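Local coordinates for protein carbonic anhydrase (Trichomonas vaginalis, PDB 6Y04) that probably catalyses the reversible, zinc-dependent hydration of carbon dioxide to hydrogencarbonate and a proton, at residues Gly66-Gly71 with Leu130-Asp135; Cys150-Pro155 with Ile161-Leu166; Ala111-Ser116 with Glu121-Phe126; Leu80-Ile83 with Gly87-Glu90. All coordinates share one frame; numbering follows the deposited sequence.

Interaction 1: residues Gly66-Gly71 with Leu130-Asp135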
loop_
_atom_site.group_PDB
_atom_site.type_symbol
_atom_site.label_atom_id
_atom_site.label_comp_id
_atom_site.label_asym_id
_atom_site.label_seq_id
_atom_site.Cartn_x
_atom_site.Cartn_y
_atom_site.Cartn_z
ATOM N N GLY A 66 8.668 -3.818 1.097
ATOM C CA GLY A 66 9.782 -4.125 1.979
ATOM C C GLY A 66 9.539 -3.663 3.412
ATOM O O GLY A 66 9.000 -2.580 3.649
ATOM N N ILE A 67 9.923 -4.525 4.358
ATOM C CA ILE A 67 10.099 -4.138 5.746
ATOM C C ILE A 67 11.562 -4.392 6.086
ATOM O O ILE A 67 11.996 -5.538 6.155
ATOM C CB ILE A 67 9.152 -4.925 6.681
ATOM C CG1 ILE A 67 7.683 -4.782 6.277
ATOM C CG2 ILE A 67 9.381 -4.555 8.138
ATOM C CD1 ILE A 67 7.239 -5.778 5.225
ATOM N N TRP A 68 12.319 -3.309 6.263
ATOM C CA TRP A 68 13.720 -3.420 6.622
ATOM C C TRP A 68 13.920 -3.014 8.080
ATOM O O TRP A 68 14.982 -3.259 8.650
ATOM C CB TRP A 68 14.604 -2.619 5.651
ATOM C CG TRP A 68 14.120 -1.229 5.349
ATOM C CD1 TRP A 68 13.361 -0.843 4.284
ATOM C CD2 TRP A 68 14.373 -0.028 6.108
ATOM N NE1 TRP A 68 13.118 0.503 4.330
ATOM C CE2 TRP A 68 13.727 1.035 5.434
ATOM C CE3 TRP A 68 15.081 0.261 7.286
ATOM C CZ2 TRP A 68 13.771 2.353 5.899
ATOM C CZ3 TRP A 68 15.116 1.560 7.756
ATOM C CH2 TRP A 68 14.468 2.591 7.065
ATOM N N THR A 69 12.885 -2.406 8.676
ATOM C CA THR A 69 12.958 -1.858 10.022
ATOM C C THR A 69 12.276 -2.799 11.012
ATOM O O THR A 69 11.338 -3.514 10.648
ATOM C CB THR A 69 12.311 -0.464 10.087
ATOM O OG1 THR A 69 12.653 0.122 11.343
ATOM C CG2 THR A 69 10.804 -0.487 9.945
ATOM N N THR A 70 12.756 -2.780 12.262
ATOM C CA THR A 70 12.037 -3.411 13.363
ATOM C C THR A 70 11.424 -2.351 14.283
ATOM O O THR A 70 10.900 -2.677 15.345
ATOM C CB THR A 70 12.868 -4.474 14.099
ATOM O OG1 THR A 70 13.845 -3.805 14.899
ATOM C CG2 THR A 70 13.513 -5.490 13.177
ATOM N N GLY A 71 11.486 -1.083 13.859
ATOM C CA GLY A 71 10.709 -0.009 14.457
ATOM C C GLY A 71 9.333 0.105 13.798
ATOM O O GLY A 71 8.660 -0.899 13.570
ATOM N N LEU A 130 17.196 7.509 2.205
ATOM C CA LEU A 130 16.583 6.964 0.999
ATOM C C LEU A 130 17.241 5.632 0.638
ATOM O O LEU A 130 16.580 4.737 0.108
ATOM C CB LEU A 130 16.704 7.981 -0.144
ATOM C CG LEU A 130 16.059 7.587 -1.479
ATOM C CD1 LEU A 130 14.575 7.299 -1.319
ATOM C CD2 LEU A 130 16.274 8.658 -2.539
ATOM N N SER A 131 18.535 5.523 0.963
ATOM C CA SER A 131 19.371 4.365 0.678
ATOM C C SER A 131 18.777 3.094 1.286
ATOM O O SER A 131 18.908 2.001 0.727
ATOM C CB SER A 131 20.773 4.616 1.171
ATOM O OG SER A 131 21.522 3.413 1.190
ATOM N N LYS A 132 18.104 3.258 2.428
ATOM C CA LYS A 132 17.617 2.134 3.210
ATOM C C LYS A 132 16.471 1.424 2.492
ATOM O O LYS A 132 16.238 0.242 2.729
ATOM C CB LYS A 132 17.316 2.592 4.637
ATOM C CG LYS A 132 18.584 2.760 5.471
ATOM C CD LYS A 132 18.448 3.673 6.666
ATOM C CE LYS A 132 19.764 3.850 7.395
ATOM N NZ LYS A 132 19.618 4.711 8.594
ATOM N N TRP A 133 15.793 2.140 1.581
ATOM C CA TRP A 133 14.698 1.586 0.795
ATOM C C TRP A 133 15.198 0.984 -0.518
ATOM O O TRP A 133 14.821 -0.133 -0.881
ATOM C CB TRP A 133 13.624 2.649 0.517
ATOM C CG TRP A 133 12.602 2.859 1.594
ATOM C CD1 TRP A 133 11.421 2.193 1.748
ATOM C CD2 TRP A 133 12.647 3.842 2.644
ATOM N NE1 TRP A 133 10.739 2.677 2.830
ATOM C CE2 TRP A 133 11.462 3.690 3.401
ATOM C CE3 TRP A 133 13.570 4.828 3.028
ATOM C CZ2 TRP A 133 11.187 4.481 4.519
ATOM C CZ3 TRP A 133 13.293 5.615 4.128
ATOM C CH2 TRP A 133 12.115 5.440 4.863
ATOM N N VAL A 134 16.034 1.744 -1.239
ATOM C CA VAL A 134 16.263 1.456 -2.649
ATOM C C VAL A 134 17.570 0.692 -2.862
ATOM O O VAL A 134 17.639 -0.159 -3.749
ATOM C CB VAL A 134 16.140 2.715 -3.539
ATOM C CG1 VAL A 134 14.733 3.302 -3.472
ATOM C CG2 VAL A 134 17.188 3.766 -3.206
ATOM N N ASP A 135 18.595 0.990 -2.055
ATOM C CA ASP A 135 19.901 0.380 -2.244
ATOM C C ASP A 135 19.957 -0.988 -1.569
ATOM O O ASP A 135 20.606 -1.901 -2.074
ATOM C CB ASP A 135 21.023 1.315 -1.792
ATOM C CG ASP A 135 21.164 2.541 -2.671
ATOM O OD1 ASP A 135 20.921 2.417 -3.888
ATOM O OD2 ASP A 135 21.515 3.607 -2.130
#
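Trp68 drives the edge of its indole into the face of Trp133, a T-shaped (edge-to-face) pair whose five-membered rings lie 4.6 Å apart between centroids with their planes at 87°. The leading edge runs from NE1 to CZ2. NE1 of Trp68 stands over the pyrrole part of Trp133, 3.5 Å from its CD1, while CZ2 of Trp68 lies over the benzene part, 3.6 Å from CZ2 of Trp133. Lys132 meets the same Trp68 ring from a different side. Its CB makes a CH-pi contact, sitting 3.7 Å from the centroid of the six-membered ring and almost on the ring normal, and its carbonyl O lies over the five-membered ring, 3.4 Å from Trp68 CD1. Thr69 CB lies over the opposite face. In Trp68, CG sits between the backbone N and the carbonyl carbon (chi1 46°), which swings the indole out of the loop toward helix 120-134. The aliphatic chain of Lys132 stays beside the six-membered ring as far as CD, and only its end leads away. Trp133 NE1 is hydrogen-bonded to Asp74 OD1 of the second subunit, and Val77 of that subunit also packs on Trp133. The Trp133 side chain is about 12 Å from the zinc ion, near the metal site but not in its coordination shell. The contacts with Asp74 and Val77 place the tryptophan pair at the subunit interface of the beta-class carbonic anhydrase dimer.

Interaction 2: residues Cys150-Pro155 with Ile161-Leu166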
loop_
_atom_site.group_PDB
_atom_site.type_symbol
_atom_site.label_atom_id
_atom_site.label_comp_id
_atom_site.label_asym_id
_atom_site.label_seq_id
_atom_site.Cartn_x
_atom_site.Cartn_y
_atom_site.Cartn_z
ATOM N N CYS A 150 12.015 -9.342 9.329
ATOM C CA CYS A 150 11.896 -8.080 10.049
ATOM C C CYS A 150 10.523 -7.936 10.705
ATOM O O CYS A 150 10.411 -7.325 11.762
ATOM C CB CYS A 150 12.210 -6.873 9.169
ATOM S SG CYS A 150 13.986 -6.679 8.848
ATOM N N VAL A 151 9.486 -8.493 10.076
ATOM C CA VAL A 151 8.167 -8.499 10.685
ATOM C C VAL A 151 8.188 -9.437 11.893
ATOM O O VAL A 151 7.694 -9.085 12.962
ATOM C CB VAL A 151 7.058 -8.848 9.674
ATOM C CG1 VAL A 151 5.680 -8.844 10.322
ATOM C CG2 VAL A 151 7.075 -7.906 8.483
ATOM N N ARG A 152 8.801 -10.615 11.717
ATOM C CA ARG A 152 8.900 -11.619 12.770
ATOM C C ARG A 152 9.563 -11.034 14.018
ATOM O O ARG A 152 9.040 -11.174 15.120
ATOM C CB ARG A 152 9.599 -12.878 12.241
ATOM C CG ARG A 152 9.820 -13.981 13.268
ATOM C CD ARG A 152 8.703 -14.100 14.294
ATOM N NE ARG A 152 7.525 -14.836 13.846
ATOM C CZ ARG A 152 6.266 -14.493 14.105
ATOM N NH1 ARG A 152 5.986 -13.393 14.785
ATOM N NH2 ARG A 152 5.286 -15.249 13.658
ATOM N N GLU A 153 10.704 -10.360 13.831
ATOM C CA GLU A 153 11.530 -9.885 14.931
ATOM C C GLU A 153 11.016 -8.554 15.467
ATOM O O GLU A 153 11.634 -7.975 16.356
ATOM C CB GLU A 153 12.999 -9.812 14.509
ATOM C CG GLU A 153 13.694 -11.160 14.605
ATOM C CD GLU A 153 14.924 -11.369 13.733
ATOM O OE1 GLU A 153 15.597 -10.369 13.390
ATOM O OE2 GLU A 153 15.204 -12.539 13.394
ATOM N N ASN A 154 9.892 -8.077 14.915
ATOM C CA ASN A 154 9.277 -6.852 15.400
ATOM C C ASN A 154 8.648 -7.135 16.763
ATOM O O ASN A 154 7.806 -8.024 16.888
ATOM C CB ASN A 154 8.289 -6.244 14.397
ATOM C CG ASN A 154 7.880 -4.826 14.748
ATOM O OD1 ASN A 154 7.362 -4.577 15.829
ATOM N ND2 ASN A 154 8.096 -3.886 13.844
ATOM N N PRO A 155 9.044 -6.390 17.819
ATOM C CA PRO A 155 8.575 -6.658 19.180
ATOM C C PRO A 155 7.099 -6.341 19.404
ATOM O O PRO A 155 6.518 -6.741 20.409
ATOM C CB PRO A 155 9.457 -5.745 20.051
ATOM C CG PRO A 155 9.873 -4.618 19.129
ATOM C CD PRO A 155 9.973 -5.249 17.755
ATOM N N ILE A 161 1.310 -15.042 15.419
ATOM C CA ILE A 161 0.808 -14.609 14.122
ATOM C C ILE A 161 1.785 -15.097 13.050
ATOM O O ILE A 161 2.879 -14.551 12.911
ATOM C CB ILE A 161 0.624 -13.071 14.069
ATOM C CG1 ILE A 161 -0.361 -12.542 15.119
ATOM C CG2 ILE A 161 0.298 -12.588 12.657
ATOM C CD1 ILE A 161 -1.820 -12.829 14.853
ATOM N N PRO A 162 1.450 -16.154 12.275
ATOM C CA PRO A 162 2.311 -16.596 11.177
ATOM C C PRO A 162 2.599 -15.517 10.131
ATOM O O PRO A 162 1.718 -14.735 9.770
ATOM C CB PRO A 162 1.546 -17.770 10.547
ATOM C CG PRO A 162 0.136 -17.669 11.089
ATOM C CD PRO A 162 0.260 -17.001 12.437
ATOM N N ILE A 163 3.856 -15.483 9.668
ATOM C CA ILE A 163 4.273 -14.603 8.589
ATOM C C ILE A 163 4.844 -15.435 7.445
ATOM O O ILE A 163 5.902 -16.058 7.590
ATOM C CB ILE A 163 5.278 -13.549 9.085
ATOM C CG1 ILE A 163 4.731 -12.808 10.307
ATOM C CG2 ILE A 163 5.625 -12.590 7.956
ATOM C CD1 ILE A 163 5.797 -12.377 11.261
ATOM N N HIS A 164 4.129 -15.407 6.308
ATOM C CA HIS A 164 4.479 -16.171 5.121
ATOM C C HIS A 164 5.142 -15.271 4.083
ATOM O O HIS A 164 4.945 -14.061 4.071
ATOM C CB HIS A 164 3.244 -16.855 4.515
ATOM C CG HIS A 164 2.317 -17.443 5.519
ATOM N ND1 HIS A 164 2.515 -18.687 6.055
ATOM C CD2 HIS A 164 1.190 -16.961 6.083
ATOM C CE1 HIS A 164 1.549 -18.952 6.913
ATOM N NE2 HIS A 164 0.724 -17.904 6.951
ATOM N N GLY A 165 5.911 -15.902 3.195
ATOM C CA GLY A 165 6.548 -15.210 2.094
ATOM C C GLY A 165 6.170 -15.853 0.768
ATOM O O GLY A 165 6.301 -17.061 0.614
ATOM N N LEU A 166 5.684 -15.023 -0.159
ATOM C CA LEU A 166 5.268 -15.485 -1.472
ATOM C C LEU A 166 5.973 -14.662 -2.544
ATOM O O LEU A 166 6.366 -13.518 -2.316
ATOM C CB LEU A 166 3.751 -15.343 -1.610
ATOM C CG LEU A 166 2.912 -16.051 -0.547
ATOM C CD1 LEU A 166 1.430 -15.822 -0.794
ATOM C CD2 LEU A 166 3.213 -17.541 -0.495
#
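Ile161, just ahead of strand 163-168, offers its carbonyl to Arg152 at the end of helix 140-152, where helix and sheet pack together in the alpha/beta core of this beta-class carbonic anhydrase. The bond from Arg152 NH2 to Ile161 O is short, 2.6 Å, but bent, with an N-H...O angle of 137° and the donor lifted 47° out of the carbonyl plane. Arg152 gets there by starting with CG anti to the backbone N (chi1 177°) and then folding at its next two torsions, which turns the guanidinium back toward the strand. Its NH1 bonds to Pro158 O in the intervening loop, so two carbonyls grip the group and limit its rotation. Pro162 adds little: its CA lies 4.1 Å from Arg152 NH2, and its ring leans instead toward Glu90 and Tyr182. Ile163, the first strand residue, points at the helix and fills the angle between Val151 and Arg152. Val151 CG1 meets Ile163 CD1 at 3.7 Å, the apolar side of a buried contact that Ile93 of strand 90-96 extends. That same methyl, Ile163 CD1, sits over the centre of the Arg152 guanidinium face, 3.6 Å from CZ.

Interaction 3: residues Ala111-Ser116 with Glu121-Phe126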
loop_
_atom_site.group_PDB
_atom_site.type_symbol
_atom_site.label_atom_id
_atom_site.label_comp_id
_atom_site.label_asym_id
_atom_site.label_seq_id
_atom_site.Cartn_x
_atom_site.Cartn_y
_atom_site.Cartn_z
ATOM N N ALA A 111 19.879 11.410 -9.942
ATOM C CA ALA A 111 19.998 11.842 -11.326
ATOM C C ALA A 111 18.662 12.372 -11.846
ATOM O O ALA A 111 18.622 13.430 -12.474
ATOM C CB ALA A 111 20.510 10.697 -12.173
ATOM N N GLN A 112 17.578 11.630 -11.579
ATOM C CA GLN A 112 16.247 11.977 -12.060
ATOM C C GLN A 112 15.752 13.259 -11.391
ATOM O O GLN A 112 15.149 14.117 -12.036
ATOM C CB GLN A 112 15.284 10.813 -11.829
ATOM C CG GLN A 112 15.508 9.644 -12.784
ATOM C CD GLN A 112 15.185 10.026 -14.208
ATOM O OE1 GLN A 112 16.062 10.410 -14.981
ATOM N NE2 GLN A 112 13.911 9.951 -14.560
ATOM N N MET A 113 16.053 13.393 -10.096
ATOM C CA MET A 113 15.621 14.535 -9.309
ATOM C C MET A 113 16.346 15.799 -9.773
ATOM O O MET A 113 15.739 16.864 -9.875
ATOM C CB MET A 113 15.863 14.288 -7.817
ATOM C CG MET A 113 15.137 13.054 -7.293
ATOM S SD MET A 113 15.153 12.802 -5.496
ATOM C CE MET A 113 16.862 12.362 -5.210
ATOM N N LEU A 114 17.645 15.664 -10.065
ATOM C CA LEU A 114 18.464 16.753 -10.577
ATOM C C LEU A 114 17.856 17.276 -11.873
ATOM O O LEU A 114 17.762 18.483 -12.055
ATOM C CB LEU A 114 19.896 16.254 -10.801
ATOM C CG LEU A 114 20.808 16.288 -9.572
ATOM C CD1 LEU A 114 22.082 15.469 -9.774
ATOM C CD2 LEU A 114 21.128 17.719 -9.163
ATOM N N LYS A 115 17.437 16.353 -12.750
ATOM C CA LYS A 115 16.772 16.680 -14.006
ATOM C C LYS A 115 15.527 17.526 -13.740
ATOM O O LYS A 115 15.177 18.391 -14.541
ATOM C CB LYS A 115 16.280 15.409 -14.706
ATOM C CG LYS A 115 16.957 14.974 -15.992
ATOM C CD LYS A 115 16.155 13.875 -16.654
ATOM C CE LYS A 115 16.997 12.949 -17.507
ATOM N NZ LYS A 115 16.165 12.115 -18.408
ATOM N N SER A 116 14.857 17.261 -12.615
ATOM C CA SER A 116 13.551 17.846 -12.362
ATOM C C SER A 116 13.681 19.142 -11.562
ATOM O O SER A 116 12.675 19.738 -11.182
ATOM C CB SER A 116 12.624 16.852 -11.699
ATOM O OG SER A 116 12.563 15.641 -12.441
ATOM N N GLU A 121 21.198 20.090 -2.663
ATOM C CA GLU A 121 21.402 20.075 -1.227
ATOM C C GLU A 121 20.342 19.190 -0.573
ATOM O O GLU A 121 20.630 18.471 0.382
ATOM C CB GLU A 121 21.352 21.504 -0.691
ATOM C CG GLU A 121 22.421 21.779 0.344
ATOM C CD GLU A 121 22.181 23.000 1.219
ATOM O OE1 GLU A 121 21.588 23.986 0.721
ATOM O OE2 GLU A 121 22.587 22.967 2.403
ATOM N N ASP A 122 19.119 19.251 -1.117
ATOM C CA ASP A 122 17.996 18.458 -0.645
ATOM C C ASP A 122 18.222 16.977 -0.951
ATOM O O ASP A 122 17.867 16.122 -0.145
ATOM C CB ASP A 122 16.680 19.003 -1.201
ATOM C CG ASP A 122 16.204 20.255 -0.484
ATOM O OD1 ASP A 122 16.501 20.372 0.710
ATOM O OD2 ASP A 122 15.541 21.103 -1.124
ATOM N N ILE A 123 18.823 16.690 -2.111
ATOM C CA ILE A 123 19.108 15.328 -2.538
ATOM C C ILE A 123 20.137 14.690 -1.602
ATOM O O ILE A 123 20.032 13.514 -1.249
ATOM C CB ILE A 123 19.556 15.300 -4.015
ATOM C CG1 ILE A 123 18.425 15.743 -4.955
ATOM C CG2 ILE A 123 20.113 13.932 -4.377
ATOM C CD1 ILE A 123 18.776 15.703 -6.429
ATOM N N GLU A 124 21.139 15.476 -1.202
ATOM C CA GLU A 124 22.187 14.987 -0.318
ATOM C C GLU A 124 21.627 14.757 1.090
ATOM O O GLU A 124 22.016 13.815 1.774
ATOM C CB GLU A 124 23.409 15.913 -0.347
ATOM C CG GLU A 124 24.665 15.278 0.239
ATOM C CD GLU A 124 25.263 14.116 -0.548
ATOM O OE1 GLU A 124 25.590 14.312 -1.735
ATOM O OE2 GLU A 124 25.409 13.010 0.025
ATOM N N LYS A 125 20.697 15.617 1.511
ATOM C CA LYS A 125 20.132 15.549 2.847
ATOM C C LYS A 125 19.425 14.210 3.046
ATOM O O LYS A 125 19.531 13.613 4.112
ATOM C CB LYS A 125 19.204 16.745 3.079
ATOM C CG LYS A 125 18.910 17.098 4.530
ATOM C CD LYS A 125 18.220 18.453 4.695
ATOM C CE LYS A 125 17.461 18.615 6.002
ATOM N NZ LYS A 125 16.156 17.910 5.981
ATOM N N PHE A 126 18.744 13.717 2.004
ATOM C CA PHE A 126 17.877 12.554 2.135
ATOM C C PHE A 126 18.549 11.270 1.655
ATOM O O PHE A 126 18.014 10.188 1.885
ATOM C CB PHE A 126 16.531 12.811 1.455
ATOM C CG PHE A 126 15.602 13.687 2.259
ATOM C CD1 PHE A 126 15.114 13.257 3.490
ATOM C CD2 PHE A 126 15.223 14.943 1.801
ATOM C CE1 PHE A 126 14.273 14.059 4.247
ATOM C CE2 PHE A 126 14.381 15.746 2.560
ATOM C CZ PHE A 126 13.907 15.305 3.780
#
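Ile123 is the hub of this contact, reaching from helix 120-134 to both Met113 and Leu114 on helix 106-115. Its side chain is directed toward the neighbouring helix and works with two branches. The longer one ends in CD1, which presses against Met113 CB at 3.5 Å and also touches Leu114 CG at 3.8 Å, thus settling between two successive residues of the facing helix. The shorter branch, CG2, meets Met113 CE at 3.7 Å, and Ile123 CG1 lies equally near that methyl. The side chains of Met113 and Ile123 run antiparallel alongside each other, overlapping along their lengths. Met113 leaves its helix extended but bends at the last torsion (chi3 -71°), which brings CE round onto the flank of the isoleucine. Leu114 crosses at a slant and contributes a smaller, more exposed share. No hydrogen bond spans the two segments; the contact is wholly apolar. Ile118 in the short connection touches both Met113 and Ile123 and adds to the apolar cluster. As the first helix ends, Ser116 OG turns back to bond with Gln112 O at 3.0 Å. Tyr84 of the second subunit packs on Met113, and its backbone carbonyl O accepts a hydrogen bond from Gln112 NE2. Two consecutive helices joined by a short connection make a helical hairpin, the centre of the contact here about 25 Å from the chain centre, leaning on the other subunit of the dimer.

Interaction 4: residues Leu80-Ile83 with Gly87-Glu90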
loop_
_atom_site.group_PDB
_atom_site.type_symbol
_atom_site.label_atom_id
_atom_site.label_comp_id
_atom_site.label_asym_id
_atom_site.label_seq_id
_atom_site.Cartn_x
_atom_site.Cartn_y
_atom_site.Cartn_z
ATOM N N LEU A 80 -0.060 -3.648 12.388
ATOM C CA LEU A 80 -0.491 -3.551 13.777
ATOM C C LEU A 80 -1.998 -3.313 13.834
ATOM O O LEU A 80 -2.701 -3.944 14.624
ATOM C CB LEU A 80 0.272 -2.434 14.502
ATOM C CG LEU A 80 1.786 -2.620 14.600
ATOM C CD1 LEU A 80 2.469 -1.371 15.155
ATOM C CD2 LEU A 80 2.138 -3.838 15.442
ATOM N N VAL A 81 -2.478 -2.405 12.980
ATOM C CA VAL A 81 -3.896 -2.107 12.895
ATOM C C VAL A 81 -4.644 -3.359 12.441
ATOM O O VAL A 81 -5.690 -3.693 12.996
ATOM C CB VAL A 81 -4.169 -0.904 11.970
ATOM C CG1 VAL A 81 -5.658 -0.667 11.781
ATOM C CG2 VAL A 81 -3.497 0.361 12.492
ATOM N N SER A 82 -4.096 -4.051 11.436
ATOM C CA SER A 82 -4.733 -5.250 10.917
ATOM C C SER A 82 -4.936 -6.266 12.039
ATOM O O SER A 82 -6.025 -6.826 12.181
ATOM C CB SER A 82 -3.945 -5.846 9.776
ATOM O OG SER A 82 -4.000 -5.004 8.636
ATOM N N ILE A 83 -3.880 -6.491 12.838
ATOM C CA ILE A 83 -3.902 -7.561 13.827
ATOM C C ILE A 83 -4.793 -7.162 15.001
ATOM O O ILE A 83 -5.710 -7.897 15.368
ATOM C CB ILE A 83 -2.481 -7.934 14.297
ATOM C CG1 ILE A 83 -1.616 -8.468 13.158
ATOM C CG2 ILE A 83 -2.532 -8.913 15.467
ATOM C CD1 ILE A 83 -0.134 -8.393 13.456
ATOM N N GLY A 87 -8.474 -7.877 13.617
ATOM C CA GLY A 87 -8.599 -9.307 13.857
ATOM C C GLY A 87 -7.786 -10.190 12.909
ATOM O O GLY A 87 -8.062 -11.380 12.804
ATOM N N VAL A 88 -6.765 -9.624 12.248
ATOM C CA VAL A 88 -5.934 -10.397 11.334
ATOM C C VAL A 88 -5.070 -11.381 12.126
ATOM O O VAL A 88 -4.467 -11.017 13.129
ATOM C CB VAL A 88 -5.097 -9.494 10.400
ATOM C CG1 VAL A 88 -3.917 -10.235 9.794
ATOM C CG2 VAL A 88 -5.939 -8.859 9.301
ATOM N N GLN A 89 -4.986 -12.620 11.631
ATOM C CA GLN A 89 -4.293 -13.706 12.311
ATOM C C GLN A 89 -3.095 -14.205 11.504
ATOM O O GLN A 89 -2.287 -14.958 12.037
ATOM C CB GLN A 89 -5.235 -14.886 12.546
ATOM C CG GLN A 89 -6.452 -14.548 13.388
ATOM C CD GLN A 89 -7.484 -15.650 13.287
ATOM O OE1 GLN A 89 -7.373 -16.562 12.468
ATOM N NE2 GLN A 89 -8.511 -15.580 14.121
ATOM N N GLU A 90 -2.994 -13.808 10.224
ATOM C CA GLU A 90 -1.934 -14.283 9.346
ATOM C C GLU A 90 -1.469 -13.150 8.437
ATOM O O GLU A 90 -2.284 -12.367 7.947
ATOM C CB GLU A 90 -2.421 -15.466 8.503
ATOM C CG GLU A 90 -2.669 -16.737 9.307
ATOM C CD GLU A 90 -2.962 -17.987 8.495
ATOM O OE1 GLU A 90 -2.187 -18.276 7.561
ATOM O OE2 GLU A 90 -3.970 -18.670 8.785
#
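Ser82 and Ile83, near the end of helix 74-85, meet Gly87 and Val88 where the chain turns out of the helix to enter strand 90-96, an alpha-to-beta link of the alpha/beta fold. Gly87 makes the turn: it is the first residue to leave helical geometry and does so with positive phi (83°). Backbone hydrogen bonds come first. Val88 N donates to Ser82 O at 2.9 Å, nearly straight at 165° although the donor stands 38° above the carbonyl plane. Gly87 N makes a weak, longer bond to Ile83 O, 3.3 Å. Both bonds use carbonyls of the closing helix, where a wider pi-type turn runs through residues 81-83. A CA-H...O contact follows, in which Ile83 CA faces Val88 O at 3.6 Å, so the returning chain touches the helix through its carbonyl as well. Among side chains, Val88 points at the helix and Ser82 presents its CB, while the hydroxyl of Ser82 turns elsewhere, bonded to Ser78 O and Thr58 OG1. Val88 also touches Pro28 and Ala33, which places it between the helix and the neighbouring strand 32-36. Ile83 points away from the turn, but its CG2 lies 3.7 Å from Val88 O. Val88 CG2, beside its own backbone N, rests 3.6 Å from Ser82 CB.

In the fold
Along the chain, interaction 1 opens first and closes only after interactions 4 and 3, which lie in that order between its two segments; interaction 2 follows. Interactions 2 and 4 lie at the sheet, centres 12 Å apart, and touch through His164 NE2 and Glu90 OE1, 3.0 Å apart, across the adjacent parallel strands 90-96 and 163-168. Interactions 1 and 3 share helix 120-134, their centres 19 Å apart, with interaction 3 farther out along it. Interaction 1 meets interaction 2 through Gly71 and Asn154. Interactions 3 and 4, about 37 Å apart between centres, stand on opposite sides of the chain's centre, and all four reach the second subunit of the dimer.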